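Local coordinates for protein transcription factor cep-1 (Caenorhabditis elegans, PDB 1T4W) that activates transcription by binding the same DNA consensus sequence as p53, helps ensure meiotic chromosome segregation and promotes apoptosis in response to DNA damage and other stress, at residues 20-25 and 187-192; 54-59 and 160-165; 61-66 and 73-78; 105-110 and 130-135. All coordinates share one frame; numbering follows the deposited sequence.

In the fold
The four contacts lie in the p53-like DNA-binding domain, built round two packed beta sheets. From the N terminus, the chain opens contact 1 at strand 19-23 and closes it only at the C-terminal helix 181-194, so the other three fall within its span. Contact 2 opens next, at the start of strand 57-65, and closes at the turn after strand 152-160. Within it follow, in series, contact 3, a short return from strand 57-65 to the helix 71-74 region, and contact 4, which joins the lead-in to strand 109-113 with strand 130-137 of the other sheet. None cross. Contacts 2 and 4 touch where Leu58 CD2 packs 4.1 Å from Ala131 CB, between the two sheets.

Contact 1: 20-25 and 187-192; sequences AFAISS and NFCERE
Ala22 and Ser25 lie opposite Cys189 and Glu192, as strand 20-23 and helical segment 187-192 run nearly parallel (17°) with their axes 9.5 Å apart at closest approach. Ala22 turns its methyl to the helix, where its CB meets Cys189 SG at 4.1 Å and comes obliquely to the Phe188 ring. That ring reaches the strand because CG stands anti to the backbone N (chi1 178°). Its edge does the touching: CE2 has Ile23 O in plane at 3.7 Å, while CZ meets Ser24 CB, also at 3.7 Å. One turn on, Glu192 lays its CG 3.6 Å above one face of the same ring, toward the rim; the chain bends at chi2, and OE1 takes the backbone N-H of Ser25 in a 2.6 Å hydrogen bond, met on the anti side and somewhat out of the carboxylate plane. Tyr30 and Trp32 of adjoining strand 29-33 also meet the Phe188 ring. Lys195 forms a salt bridge with Glu192 OE1 and a hydrogen bond with Ser25 OG. The helix is held by apolar packing along the strand and, beyond it, by one carboxylate oxygen shared between a backbone amide and a lysine, whose charge probably favours the ionised glutamate.

Contact 2: 54-59 and 160-165; sequences SNLSLR and DDENGN
The guanidinium of Arg59 and the carboxylate of Asp160 meet edge to edge and nearly coplanar, their planes 29° apart; neither lays a face on the other. The grip is side-on: NE binds Asp160 OD2 at 2.6 Å, almost straight (172°), while NH2 binds the syn lone pair of OD1 at 2.9 Å. The arginine chain bends at chi3 to bring this edge round. With a leucine in its place, both carboxylate oxygens would probably lose their charged partner and the Asp160 group would be freer to turn. One water donates to Asp160 OD2 and is hydrogen-bonded to Ser57 OG; a second links the same hydroxyl to Asp161 O. Ser57 and Asp160 form an antiparallel hydrogen-bonded pair, with Asp160 N to Ser57 O at 2.9 Å and Ser57 N to Asp160 O at 3.2 Å. Beside it, Leu56 CD2 rests 3.6 Å from Asp161 CA. From here a type I turn runs from Asp161 to Gly164, and Asp161 OD1 accepts the N-H of Asn165. The contact sits inside the larger sheet, where strand 57-65 begins between strands 119-123 and 152-160 and the latter ends; the 160-165 turn leads into strand 166-177.

Contact 3: 61-66 and 73-78; sequences RFVKYD and YAIRNP
Arg61, Ala74 and Ile75 carry this contact, in which strand 57-65 meets the end of helix 71-74 and the type I turn from Ala74 to Asn77. The guanidinium of Arg61 grips one oxygen end-on, NH1 and NH2 lying 3.1 and 2.9 Å from Asn77 O, both from the same face of that carbonyl. NH2 also bonds Ile75 O at 3.0 Å; it stands well above the carbonyl plane at both oxygens, while NH1 is only tilted from that of Asn77. One face of the guanidinium lies on Val63, whose CG1 stands 3.5 Å over its centre, and Asp81 forms a salt bridge with NH1; the buried guanidinium is fixed in its orientation by a neighbour's methyl, two carbonyls and a carboxylate. Ala74 points its methyl at the strand, 3.5 Å from Tyr65 CB and 3.8 Å from Lys64 O. The tyrosine ring swings away (chi1 70°), and its OH bonds Lys173 O. Ile75 starts away from the strand, yet its CG2 comes obliquely to Val63 CG2 at 3.9 Å. Arg61, Val63 and Tyr65, every second residue of the strand, start out toward segment 73-78. By backbone hydrogen bonds the strand is paired with Ala156, Cys154 and Thr152 of strand 152-160 on one edge and with Val82 and Ser80 of the following loop on the other, while Ile75 also packs on Ala156 and on His169 of strand 166-177.

Contact 4: 105-110 and 130-135; sequences NSEHEF and QANFDI
Glu107 passes over the backbone of Asn132 from its CB outward. CB is 4.0 Å from Asn132 O; CG, set between the backbone N and the carbonyl carbon (chi1 65°), nears the same oxygen at 3.5 Å while resting on one face of the His108 ring. CD passes 3.7 Å from Asn132 N, and OE2 takes that N-H at 2.8 Å on its anti lone pair. The backbone answers, Glu107 N donating to Asn132 O. His108 works by its edge: NE2 bonds Gln130 O at 3.0 Å within the ring plane, and CD2 meets Ala131 CB at 3.6 Å. With an alanine in place of His108, Gln130 O would probably lose this donor and a gap would be likely to open beside Ala131. A water joins Ser106 OG, His108 N and Asn132 O, and Asn105 ND2 bonds Asp134 OD2 at 2.9 Å. Strand 130-137 runs between strands 39-46 and 101-104, and segment 105-110 carries the chain from strand 101-104 to strand 109-113 of the other sheet, with Leu122 of strand 119-123 touching Ser106, Ala131 and Phe133.

Contact 1: 20-25 and 187-192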
loop_
_atom_site.group_PDB
_atom_site.type_symbol
_atom_site.label_atom_id
_atom_site.label_comp_id
_atom_site.label_asym_id
_atom_site.label_seq_id
_atom_site.Cartn_x
_atom_site.Cartn_y
_atom_site.Cartn_z
ATOM N N ALA A 20 8.310 4.528 9.506
ATOM C CA ALA A 20 9.624 3.959 9.258
ATOM C C ALA A 20 9.468 2.849 8.225
ATOM O O ALA A 20 8.440 2.167 8.173
ATOM C CB ALA A 20 10.184 3.390 10.548
ATOM N N PHE A 21 10.506 2.662 7.424
ATOM C CA PHE A 21 10.504 1.670 6.357
ATOM C C PHE A 21 11.762 0.837 6.437
ATOM O O PHE A 21 12.810 1.331 6.842
ATOM C CB PHE A 21 10.428 2.396 5.005
ATOM C CG PHE A 21 10.478 1.484 3.812
ATOM C CD1 PHE A 21 11.665 0.841 3.455
ATOM C CD2 PHE A 21 9.333 1.242 3.060
ATOM C CE1 PHE A 21 11.704 -0.032 2.369
ATOM C CE2 PHE A 21 9.363 0.373 1.972
ATOM C CZ PHE A 21 10.549 -0.265 1.629
ATOM N N ALA A 22 11.663 -0.433 6.069
ATOM C CA ALA A 22 12.841 -1.284 6.078
ATOM C C ALA A 22 12.640 -2.427 5.096
ATOM O O ALA A 22 11.528 -2.665 4.602
ATOM C CB ALA A 22 13.116 -1.841 7.489
ATOM N N ILE A 23 13.731 -3.128 4.824
ATOM C CA ILE A 23 13.729 -4.259 3.920
ATOM C C ILE A 23 14.155 -5.413 4.777
ATOM O O ILE A 23 14.945 -5.222 5.698
ATOM C CB ILE A 23 14.779 -4.107 2.814
ATOM C CG1 ILE A 23 14.555 -2.810 2.035
ATOM C CG2 ILE A 23 14.710 -5.304 1.891
ATOM C CD1 ILE A 23 13.298 -2.781 1.209
ATOM N N SER A 24 13.638 -6.604 4.489
ATOM C CA SER A 24 14.020 -7.772 5.258
ATOM C C SER A 24 15.278 -8.347 4.623
ATOM O O SER A 24 15.730 -7.862 3.581
ATOM C CB SER A 24 12.912 -8.824 5.235
ATOM O OG SER A 24 12.782 -9.408 3.949
ATOM N N SER A 25 15.847 -9.368 5.252
ATOM C CA SER A 25 17.039 -10.007 4.718
ATOM C C SER A 25 16.663 -10.610 3.370
ATOM O O SER A 25 17.519 -10.807 2.516
ATOM C CB SER A 25 17.523 -11.114 5.650
ATOM O OG SER A 25 16.692 -12.255 5.535
ATOM N N ASN A 187 13.070 -3.114 16.427
ATOM C CA ASN A 187 13.056 -4.525 16.793
ATOM C C ASN A 187 13.233 -5.345 15.521
ATOM O O ASN A 187 13.981 -6.320 15.493
ATOM C CB ASN A 187 11.729 -4.914 17.464
ATOM C CG ASN A 187 11.647 -4.436 18.901
ATOM O OD1 ASN A 187 12.658 -4.118 19.496
ATOM N ND2 ASN A 187 10.442 -4.416 19.469
ATOM N N PHE A 188 12.523 -4.962 14.467
ATOM C CA PHE A 188 12.637 -5.695 13.209
ATOM C C PHE A 188 14.068 -5.698 12.661
ATOM O O PHE A 188 14.596 -6.750 12.288
ATOM C CB PHE A 188 11.698 -5.097 12.155
ATOM C CG PHE A 188 11.789 -5.768 10.803
ATOM C CD1 PHE A 188 11.008 -6.876 10.508
ATOM C CD2 PHE A 188 12.629 -5.262 9.816
ATOM C CE1 PHE A 188 11.055 -7.462 9.239
ATOM C CE2 PHE A 188 12.682 -5.842 8.544
ATOM C CZ PHE A 188 11.897 -6.932 8.259
ATOM N N CYS A 189 14.690 -4.522 12.594
ATOM C CA CYS A 189 16.049 -4.427 12.087
ATOM C C CYS A 189 17.046 -5.254 12.916
ATOM O O CYS A 189 17.863 -5.991 12.351
ATOM C CB CYS A 189 16.480 -2.956 12.026
ATOM S SG CYS A 189 15.569 -2.025 10.768
ATOM N N GLU A 190 16.967 -5.158 14.245
ATOM C CA GLU A 190 17.877 -5.921 15.117
ATOM C C GLU A 190 17.685 -7.414 14.914
ATOM O O GLU A 190 18.660 -8.158 14.880
ATOM C CB GLU A 190 17.650 -5.587 16.602
ATOM C CG GLU A 190 18.068 -4.171 16.994
ATOM C CD GLU A 190 19.583 -3.995 17.043
ATOM O OE1 GLU A 190 20.231 -4.670 17.868
ATOM O OE2 GLU A 190 20.124 -3.189 16.260
ATOM N N ARG A 191 16.436 -7.864 14.798
ATOM C CA ARG A 191 16.187 -9.286 14.591
ATOM C C ARG A 191 16.743 -9.756 13.237
ATOM O O ARG A 191 17.352 -10.824 13.149
ATOM C CB ARG A 191 14.684 -9.601 14.693
ATOM C CG ARG A 191 14.180 -9.636 16.127
ATOM C CD ARG A 191 12.732 -10.110 16.251
ATOM N NE ARG A 191 11.737 -9.077 15.936
ATOM C CZ ARG A 191 11.269 -8.832 14.714
ATOM N NH1 ARG A 191 11.703 -9.544 13.681
ATOM N NH2 ARG A 191 10.357 -7.885 14.521
ATOM N N GLU A 192 16.546 -8.954 12.191
ATOM C CA GLU A 192 17.058 -9.301 10.866
ATOM C C GLU A 192 18.581 -9.337 10.832
ATOM O O GLU A 192 19.162 -10.309 10.352
ATOM C CB GLU A 192 16.573 -8.304 9.810
ATOM C CG GLU A 192 15.114 -8.412 9.500
ATOM C CD GLU A 192 14.763 -9.717 8.813
ATOM O OE1 GLU A 192 15.361 -10.014 7.767
ATOM O OE2 GLU A 192 13.877 -10.437 9.304
#

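Contact 2: 54-59 and 160-165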
loop_
_atom_site.group_PDB
_atom_site.type_symbol
_atom_site.label_atom_id
_atom_site.label_comp_id
_atom_site.label_asym_id
_atom_site.label_seq_id
_atom_site.Cartn_x
_atom_site.Cartn_y
_atom_site.Cartn_z
ATOM N N SER A 54 1.049 3.396 -24.466
ATOM C CA SER A 54 -0.232 3.069 -23.859
ATOM C C SER A 54 -0.724 4.052 -22.812
ATOM O O SER A 54 0.050 4.672 -22.089
ATOM C CB SER A 54 -0.156 1.688 -23.225
ATOM O OG SER A 54 0.293 0.735 -24.161
ATOM N N ASN A 55 -2.035 4.206 -22.746
ATOM C CA ASN A 55 -2.608 5.048 -21.734
ATOM C C ASN A 55 -2.758 4.047 -20.592
ATOM O O ASN A 55 -3.367 3.006 -20.770
ATOM C CB ASN A 55 -3.964 5.554 -22.171
ATOM C CG ASN A 55 -4.299 6.865 -21.539
ATOM O OD1 ASN A 55 -4.223 7.011 -20.320
ATOM N ND2 ASN A 55 -4.660 7.844 -22.363
ATOM N N LEU A 56 -2.201 4.346 -19.432
ATOM C CA LEU A 56 -2.275 3.410 -18.317
ATOM C C LEU A 56 -2.980 3.953 -17.095
ATOM O O LEU A 56 -3.214 5.154 -16.980
ATOM C CB LEU A 56 -0.865 2.973 -17.920
ATOM C CG LEU A 56 -0.007 2.324 -19.019
ATOM C CD1 LEU A 56 1.260 1.737 -18.442
ATOM C CD2 LEU A 56 -0.804 1.225 -19.681
ATOM N N SER A 57 -3.348 3.043 -16.200
ATOM C CA SER A 57 -3.973 3.411 -14.937
ATOM C C SER A 57 -3.290 2.604 -13.823
ATOM O O SER A 57 -2.720 1.530 -14.061
ATOM C CB SER A 57 -5.484 3.148 -14.961
ATOM O OG SER A 57 -5.774 1.801 -15.244
ATOM N N LEU A 58 -3.305 3.142 -12.613
ATOM C CA LEU A 58 -2.688 2.454 -11.492
ATOM C C LEU A 58 -3.739 2.214 -10.404
ATOM O O LEU A 58 -4.385 3.149 -9.941
ATOM C CB LEU A 58 -1.546 3.281 -10.908
ATOM C CG LEU A 58 -0.735 2.552 -9.818
ATOM C CD1 LEU A 58 0.260 1.573 -10.456
ATOM C CD2 LEU A 58 0.013 3.570 -8.994
ATOM N N ARG A 59 -3.916 0.960 -10.015
ATOM C CA ARG A 59 -4.872 0.633 -8.968
ATOM C C ARG A 59 -4.108 0.444 -7.660
ATOM O O ARG A 59 -3.028 -0.156 -7.639
ATOM C CB ARG A 59 -5.657 -0.640 -9.322
ATOM C CG ARG A 59 -6.790 -0.413 -10.322
ATOM C CD ARG A 59 -7.536 -1.732 -10.673
ATOM N NE ARG A 59 -6.695 -2.694 -11.400
ATOM C CZ ARG A 59 -6.252 -3.847 -10.899
ATOM N NH1 ARG A 59 -6.549 -4.196 -9.653
ATOM N NH2 ARG A 59 -5.547 -4.681 -11.656
ATOM N N ASP A 160 -2.377 -1.206 -15.029
ATOM C CA ASP A 160 -3.258 -1.807 -16.039
ATOM C C ASP A 160 -3.136 -1.121 -17.394
ATOM O O ASP A 160 -2.912 0.095 -17.462
ATOM C CB ASP A 160 -4.725 -1.677 -15.663
ATOM C CG ASP A 160 -5.136 -2.533 -14.472
ATOM O OD1 ASP A 160 -4.428 -3.486 -14.076
ATOM O OD2 ASP A 160 -6.205 -2.222 -13.935
ATOM N N ASP A 161 -3.324 -1.889 -18.468
ATOM C CA ASP A 161 -3.296 -1.308 -19.809
ATOM C C ASP A 161 -4.681 -0.726 -20.098
ATOM O O ASP A 161 -5.544 -0.708 -19.216
ATOM C CB ASP A 161 -2.918 -2.355 -20.864
ATOM C CG ASP A 161 -3.957 -3.449 -21.024
ATOM O OD1 ASP A 161 -5.089 -3.332 -20.509
ATOM O OD2 ASP A 161 -3.620 -4.447 -21.679
ATOM N N GLU A 162 -4.905 -0.259 -21.322
ATOM C CA GLU A 162 -6.194 0.340 -21.699
ATOM C C GLU A 162 -7.372 -0.624 -21.623
ATOM O O GLU A 162 -8.503 -0.217 -21.366
ATOM C CB GLU A 162 -6.128 0.916 -23.119
ATOM C CG GLU A 162 -4.907 1.758 -23.401
ATOM C CD GLU A 162 -3.633 0.943 -23.361
ATOM O OE1 GLU A 162 -3.498 -0.006 -24.164
ATOM O OE2 GLU A 162 -2.765 1.247 -22.518
ATOM N N ASN A 163 -7.116 -1.904 -21.852
ATOM C CA ASN A 163 -8.186 -2.892 -21.805
ATOM C C ASN A 163 -8.473 -3.410 -20.399
ATOM O O ASN A 163 -9.341 -4.270 -20.203
ATOM C CB ASN A 163 -7.847 -4.040 -22.747
ATOM C CG ASN A 163 -7.768 -3.582 -24.187
ATOM O OD1 ASN A 163 -6.849 -3.944 -24.918
ATOM N ND2 ASN A 163 -8.737 -2.776 -24.600
ATOM N N GLY A 164 -7.751 -2.874 -19.419
ATOM C CA GLY A 164 -7.968 -3.287 -18.043
ATOM C C GLY A 164 -7.180 -4.516 -17.616
ATOM O O GLY A 164 -7.466 -5.101 -16.575
ATOM N N ASN A 165 -6.211 -4.927 -18.424
ATOM C CA ASN A 165 -5.387 -6.085 -18.069
ATOM C C ASN A 165 -4.225 -5.598 -17.214
ATOM O O ASN A 165 -3.567 -4.590 -17.550
ATOM C CB ASN A 165 -4.793 -6.751 -19.314
ATOM C CG ASN A 165 -5.852 -7.232 -20.281
ATOM O OD1 ASN A 165 -6.648 -8.114 -19.959
ATOM N ND2 ASN A 165 -5.869 -6.649 -21.476
HETATM O O HOH W 1 -7.525 0.373 -14.003
HETATM O O HOH W 2 -6.356 1.417 -17.760
#

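Contact 3: 61-66 and 73-78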
loop_
_atom_site.group_PDB
_atom_site.type_symbol
_atom_site.label_atom_id
_atom_site.label_comp_id
_atom_site.label_asym_id
_atom_site.label_seq_id
_atom_site.Cartn_x
_atom_site.Cartn_y
_atom_site.Cartn_z
ATOM N N ARG A 61 -4.587 -0.889 -3.662
ATOM C CA ARG A 61 -5.406 -1.652 -2.730
ATOM C C ARG A 61 -4.690 -1.849 -1.402
ATOM O O ARG A 61 -3.460 -1.770 -1.314
ATOM C CB ARG A 61 -5.722 -3.040 -3.300
ATOM C CG ARG A 61 -6.659 -3.074 -4.529
ATOM C CD ARG A 61 -7.179 -4.530 -4.714
ATOM N NE ARG A 61 -8.069 -4.893 -3.615
ATOM C CZ ARG A 61 -8.433 -6.129 -3.300
ATOM N NH1 ARG A 61 -9.256 -6.323 -2.276
ATOM N NH2 ARG A 61 -7.967 -7.171 -3.988
ATOM N N PHE A 62 -5.473 -2.113 -0.366
ATOM C CA PHE A 62 -4.909 -2.363 0.939
ATOM C C PHE A 62 -5.677 -3.577 1.455
ATOM O O PHE A 62 -6.855 -3.496 1.850
ATOM C CB PHE A 62 -5.045 -1.136 1.844
ATOM C CG PHE A 62 -4.273 -1.258 3.137
ATOM C CD1 PHE A 62 -2.889 -1.484 3.114
ATOM C CD2 PHE A 62 -4.925 -1.152 4.373
ATOM C CE1 PHE A 62 -2.155 -1.604 4.293
ATOM C CE2 PHE A 62 -4.209 -1.269 5.575
ATOM C CZ PHE A 62 -2.816 -1.495 5.540
ATOM N N VAL A 63 -4.982 -4.710 1.428
ATOM C CA VAL A 63 -5.560 -6.000 1.784
ATOM C C VAL A 63 -4.856 -6.742 2.916
ATOM O O VAL A 63 -3.776 -6.344 3.378
ATOM C CB VAL A 63 -5.552 -6.932 0.539
ATOM C CG1 VAL A 63 -6.097 -6.172 -0.668
ATOM C CG2 VAL A 63 -4.121 -7.443 0.244
ATOM N N LYS A 64 -5.478 -7.832 3.357
ATOM C CA LYS A 64 -4.904 -8.663 4.410
ATOM C C LYS A 64 -4.757 -10.082 3.893
ATOM O O LYS A 64 -5.498 -10.509 3.012
ATOM C CB LYS A 64 -5.782 -8.650 5.672
ATOM C CG LYS A 64 -7.138 -9.307 5.534
ATOM C CD LYS A 64 -7.979 -9.023 6.775
ATOM C CE LYS A 64 -9.371 -9.624 6.680
ATOM N NZ LYS A 64 -10.124 -9.130 5.497
ATOM N N TYR A 65 -3.793 -10.810 4.440
ATOM C CA TYR A 65 -3.558 -12.170 4.013
ATOM C C TYR A 65 -2.872 -12.908 5.152
ATOM O O TYR A 65 -2.467 -12.302 6.144
ATOM C CB TYR A 65 -2.674 -12.171 2.756
ATOM C CG TYR A 65 -1.226 -11.757 2.967
ATOM C CD1 TYR A 65 -0.282 -12.658 3.480
ATOM C CD2 TYR A 65 -0.801 -10.462 2.673
ATOM C CE1 TYR A 65 1.056 -12.273 3.700
ATOM C CE2 TYR A 65 0.526 -10.062 2.888
ATOM C CZ TYR A 65 1.452 -10.970 3.401
ATOM O OH TYR A 65 2.765 -10.574 3.618
ATOM N N ASP A 66 -2.753 -14.221 5.026
ATOM C CA ASP A 66 -2.081 -14.999 6.058
ATOM C C ASP A 66 -1.423 -16.202 5.413
ATOM O O ASP A 66 -1.231 -16.236 4.196
ATOM C CB ASP A 66 -3.078 -15.429 7.137
ATOM C CG ASP A 66 -4.044 -16.496 6.657
ATOM O OD1 ASP A 66 -4.625 -16.342 5.561
ATOM O OD2 ASP A 66 -4.228 -17.495 7.388
ATOM N N TYR A 73 -2.511 -14.319 -4.251
ATOM C CA TYR A 73 -3.951 -14.505 -4.341
ATOM C C TYR A 73 -4.688 -13.335 -3.671
ATOM O O TYR A 73 -5.591 -12.725 -4.251
ATOM C CB TYR A 73 -4.377 -15.832 -3.679
ATOM C CG TYR A 73 -5.829 -16.154 -3.890
ATOM C CD1 TYR A 73 -6.798 -15.754 -2.968
ATOM C CD2 TYR A 73 -6.252 -16.818 -5.052
ATOM C CE1 TYR A 73 -8.163 -16.005 -3.200
ATOM C CE2 TYR A 73 -7.601 -17.067 -5.292
ATOM C CZ TYR A 73 -8.549 -16.657 -4.364
ATOM O OH TYR A 73 -9.880 -16.881 -4.620
ATOM N N ALA A 74 -4.304 -13.027 -2.440
ATOM C CA ALA A 74 -4.988 -11.982 -1.679
ATOM C C ALA A 74 -5.085 -10.624 -2.366
ATOM O O ALA A 74 -6.147 -9.994 -2.368
ATOM C CB ALA A 74 -4.322 -11.817 -0.305
ATOM N N ILE A 75 -3.992 -10.175 -2.974
ATOM C CA ILE A 75 -4.022 -8.857 -3.593
ATOM C C ILE A 75 -4.950 -8.730 -4.777
ATOM O O ILE A 75 -5.294 -7.616 -5.169
ATOM C CB ILE A 75 -2.605 -8.400 -3.985
ATOM C CG1 ILE A 75 -2.028 -9.334 -5.049
ATOM C CG2 ILE A 75 -1.725 -8.317 -2.708
ATOM C CD1 ILE A 75 -0.622 -8.929 -5.499
ATOM N N ARG A 76 -5.366 -9.861 -5.347
ATOM C CA ARG A 76 -6.276 -9.814 -6.480
ATOM C C ARG A 76 -7.687 -10.339 -6.118
ATOM O O ARG A 76 -8.570 -10.416 -6.959
ATOM C CB ARG A 76 -5.675 -10.596 -7.656
ATOM C CG ARG A 76 -4.371 -9.986 -8.222
ATOM C CD ARG A 76 -3.795 -10.830 -9.375
ATOM N NE ARG A 76 -2.488 -10.310 -9.790
ATOM C CZ ARG A 76 -1.334 -10.717 -9.274
ATOM N NH1 ARG A 76 -1.325 -11.662 -8.342
ATOM N NH2 ARG A 76 -0.188 -10.140 -9.633
ATOM N N ASN A 77 -7.877 -10.688 -4.854
ATOM C CA ASN A 77 -9.164 -11.187 -4.343
ATOM C C ASN A 77 -10.008 -9.984 -3.924
ATOM O O ASN A 77 -9.643 -9.260 -3.003
ATOM C CB ASN A 77 -8.891 -12.097 -3.142
ATOM C CG ASN A 77 -10.159 -12.518 -2.412
ATOM O OD1 ASN A 77 -11.253 -12.288 -2.880
ATOM N ND2 ASN A 77 -9.995 -13.141 -1.254
ATOM N N PRO A 78 -11.168 -9.766 -4.572
ATOM C CA PRO A 78 -11.975 -8.607 -4.177
ATOM C C PRO A 78 -12.519 -8.626 -2.755
ATOM O O PRO A 78 -12.999 -7.608 -2.261
ATOM C CB PRO A 78 -13.079 -8.576 -5.233
ATOM C CG PRO A 78 -13.248 -10.007 -5.595
ATOM C CD PRO A 78 -11.824 -10.534 -5.644
#

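Contact 4: 105-110 and 130-135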
loop_
_atom_site.group_PDB
_atom_site.type_symbol
_atom_site.label_atom_id
_atom_site.label_comp_id
_atom_site.label_asym_id
_atom_site.label_seq_id
_atom_site.Cartn_x
_atom_site.Cartn_y
_atom_site.Cartn_z
ATOM N N ASN A 105 -2.568 14.468 -1.855
ATOM C CA ASN A 105 -1.464 15.095 -2.570
ATOM C C ASN A 105 -1.030 14.220 -3.728
ATOM O O ASN A 105 0.158 14.021 -3.959
ATOM C CB ASN A 105 -0.286 15.339 -1.620
ATOM C CG ASN A 105 -0.666 16.250 -0.474
ATOM O OD1 ASN A 105 -1.166 17.353 -0.694
ATOM N ND2 ASN A 105 -0.449 15.792 0.754
ATOM N N SER A 106 -2.008 13.707 -4.465
ATOM C CA SER A 106 -1.711 12.853 -5.600
ATOM C C SER A 106 -1.421 13.720 -6.793
ATOM O O SER A 106 -2.225 14.614 -7.139
ATOM C CB SER A 106 -2.915 11.955 -5.931
ATOM O OG SER A 106 -2.631 11.156 -7.069
ATOM N N GLU A 107 -0.284 13.458 -7.428
ATOM C CA GLU A 107 0.096 14.214 -8.610
ATOM C C GLU A 107 -0.854 13.799 -9.742
ATOM O O GLU A 107 -1.145 14.585 -10.630
ATOM C CB GLU A 107 1.551 13.919 -9.005
ATOM C CG GLU A 107 1.768 12.479 -9.450
ATOM C CD GLU A 107 3.087 12.270 -10.183
ATOM O OE1 GLU A 107 3.422 13.088 -11.070
ATOM O OE2 GLU A 107 3.783 11.282 -9.886
ATOM N N HIS A 108 -1.348 12.563 -9.689
ATOM C CA HIS A 108 -2.262 12.052 -10.701
ATOM C C HIS A 108 -3.729 12.142 -10.330
ATOM O O HIS A 108 -4.098 12.074 -9.150
ATOM C CB HIS A 108 -1.922 10.592 -11.019
ATOM C CG HIS A 108 -0.611 10.428 -11.720
ATOM N ND1 HIS A 108 -0.365 10.973 -12.959
ATOM C CD2 HIS A 108 0.518 9.769 -11.367
ATOM C CE1 HIS A 108 0.858 10.653 -13.344
ATOM N NE2 HIS A 108 1.415 9.922 -12.395
ATOM N N GLU A 109 -4.571 12.300 -11.346
ATOM C CA GLU A 109 -6.009 12.341 -11.129
ATOM C C GLU A 109 -6.363 10.930 -10.674
ATOM O O GLU A 109 -5.729 9.972 -11.115
ATOM C CB GLU A 109 -6.732 12.636 -12.450
ATOM C CG GLU A 109 -8.222 12.336 -12.424
ATOM C CD GLU A 109 -8.877 12.497 -13.795
ATOM O OE1 GLU A 109 -8.178 12.835 -14.780
ATOM O OE2 GLU A 109 -10.095 12.276 -13.884
ATOM N N PHE A 110 -7.365 10.784 -9.807
ATOM C CA PHE A 110 -7.754 9.442 -9.356
ATOM C C PHE A 110 -9.253 9.361 -9.133
ATOM O O PHE A 110 -9.926 10.386 -9.043
ATOM C CB PHE A 110 -7.023 9.069 -8.048
ATOM C CG PHE A 110 -7.388 9.948 -6.876
ATOM C CD1 PHE A 110 -8.492 9.644 -6.069
ATOM C CD2 PHE A 110 -6.634 11.086 -6.587
ATOM C CE1 PHE A 110 -8.840 10.466 -4.981
ATOM C CE2 PHE A 110 -6.967 11.914 -5.511
ATOM C CZ PHE A 110 -8.072 11.605 -4.703
ATOM N N GLN A 130 6.028 7.105 -13.359
ATOM C CA GLN A 130 6.091 7.219 -11.906
ATOM C C GLN A 130 4.800 7.784 -11.378
ATOM O O GLN A 130 4.073 8.479 -12.079
ATOM C CB GLN A 130 7.255 8.135 -11.476
ATOM C CG GLN A 130 7.524 8.160 -9.954
ATOM C CD GLN A 130 8.870 8.797 -9.604
ATOM O OE1 GLN A 130 9.842 8.601 -10.315
ATOM N NE2 GLN A 130 8.929 9.542 -8.500
ATOM N N ALA A 131 4.478 7.451 -10.139
ATOM C CA ALA A 131 3.289 8.020 -9.550
ATOM C C ALA A 131 3.658 8.340 -8.121
ATOM O O ALA A 131 4.155 7.476 -7.395
ATOM C CB ALA A 131 2.127 7.032 -9.585
ATOM N N ASN A 132 3.411 9.582 -7.734
ATOM C CA ASN A 132 3.670 10.054 -6.383
ATOM C C ASN A 132 2.370 10.433 -5.702
ATOM O O ASN A 132 1.449 10.974 -6.331
ATOM C CB ASN A 132 4.587 11.277 -6.415
ATOM C CG ASN A 132 5.930 10.966 -7.028
ATOM O OD1 ASN A 132 6.514 9.922 -6.759
ATOM N ND2 ASN A 132 6.436 11.877 -7.849
ATOM N N PHE A 133 2.283 10.130 -4.415
ATOM C CA PHE A 133 1.104 10.484 -3.628
ATOM C C PHE A 133 1.331 10.083 -2.182
ATOM O O PHE A 133 2.229 9.290 -1.871
ATOM C CB PHE A 133 -0.155 9.765 -4.163
ATOM C CG PHE A 133 -0.026 8.256 -4.212
ATOM C CD1 PHE A 133 -0.341 7.470 -3.097
ATOM C CD2 PHE A 133 0.457 7.627 -5.353
ATOM C CE1 PHE A 133 -0.171 6.069 -3.116
ATOM C CE2 PHE A 133 0.635 6.222 -5.388
ATOM C CZ PHE A 133 0.318 5.443 -4.258
ATOM N N ASP A 134 0.529 10.652 -1.297
ATOM C CA ASP A 134 0.606 10.253 0.089
ATOM C C ASP A 134 -0.540 9.316 0.337
ATOM O O ASP A 134 -1.606 9.466 -0.258
ATOM C CB ASP A 134 0.428 11.419 1.037
ATOM C CG ASP A 134 1.581 12.368 0.994
ATOM O OD1 ASP A 134 2.728 11.882 0.920
ATOM O OD2 ASP A 134 1.330 13.584 1.042
ATOM N N ILE A 135 -0.314 8.327 1.183
ATOM C CA ILE A 135 -1.408 7.465 1.582
ATOM C C ILE A 135 -1.569 7.710 3.083
ATOM O O ILE A 135 -0.584 7.965 3.789
ATOM C CB ILE A 135 -1.114 5.982 1.315
ATOM C CG1 ILE A 135 -2.303 5.139 1.774
ATOM C CG2 ILE A 135 0.166 5.577 2.010
ATOM C CD1 ILE A 135 -2.313 3.716 1.210
HETATM O O HOH W 3 -0.449 10.170 -8.075
#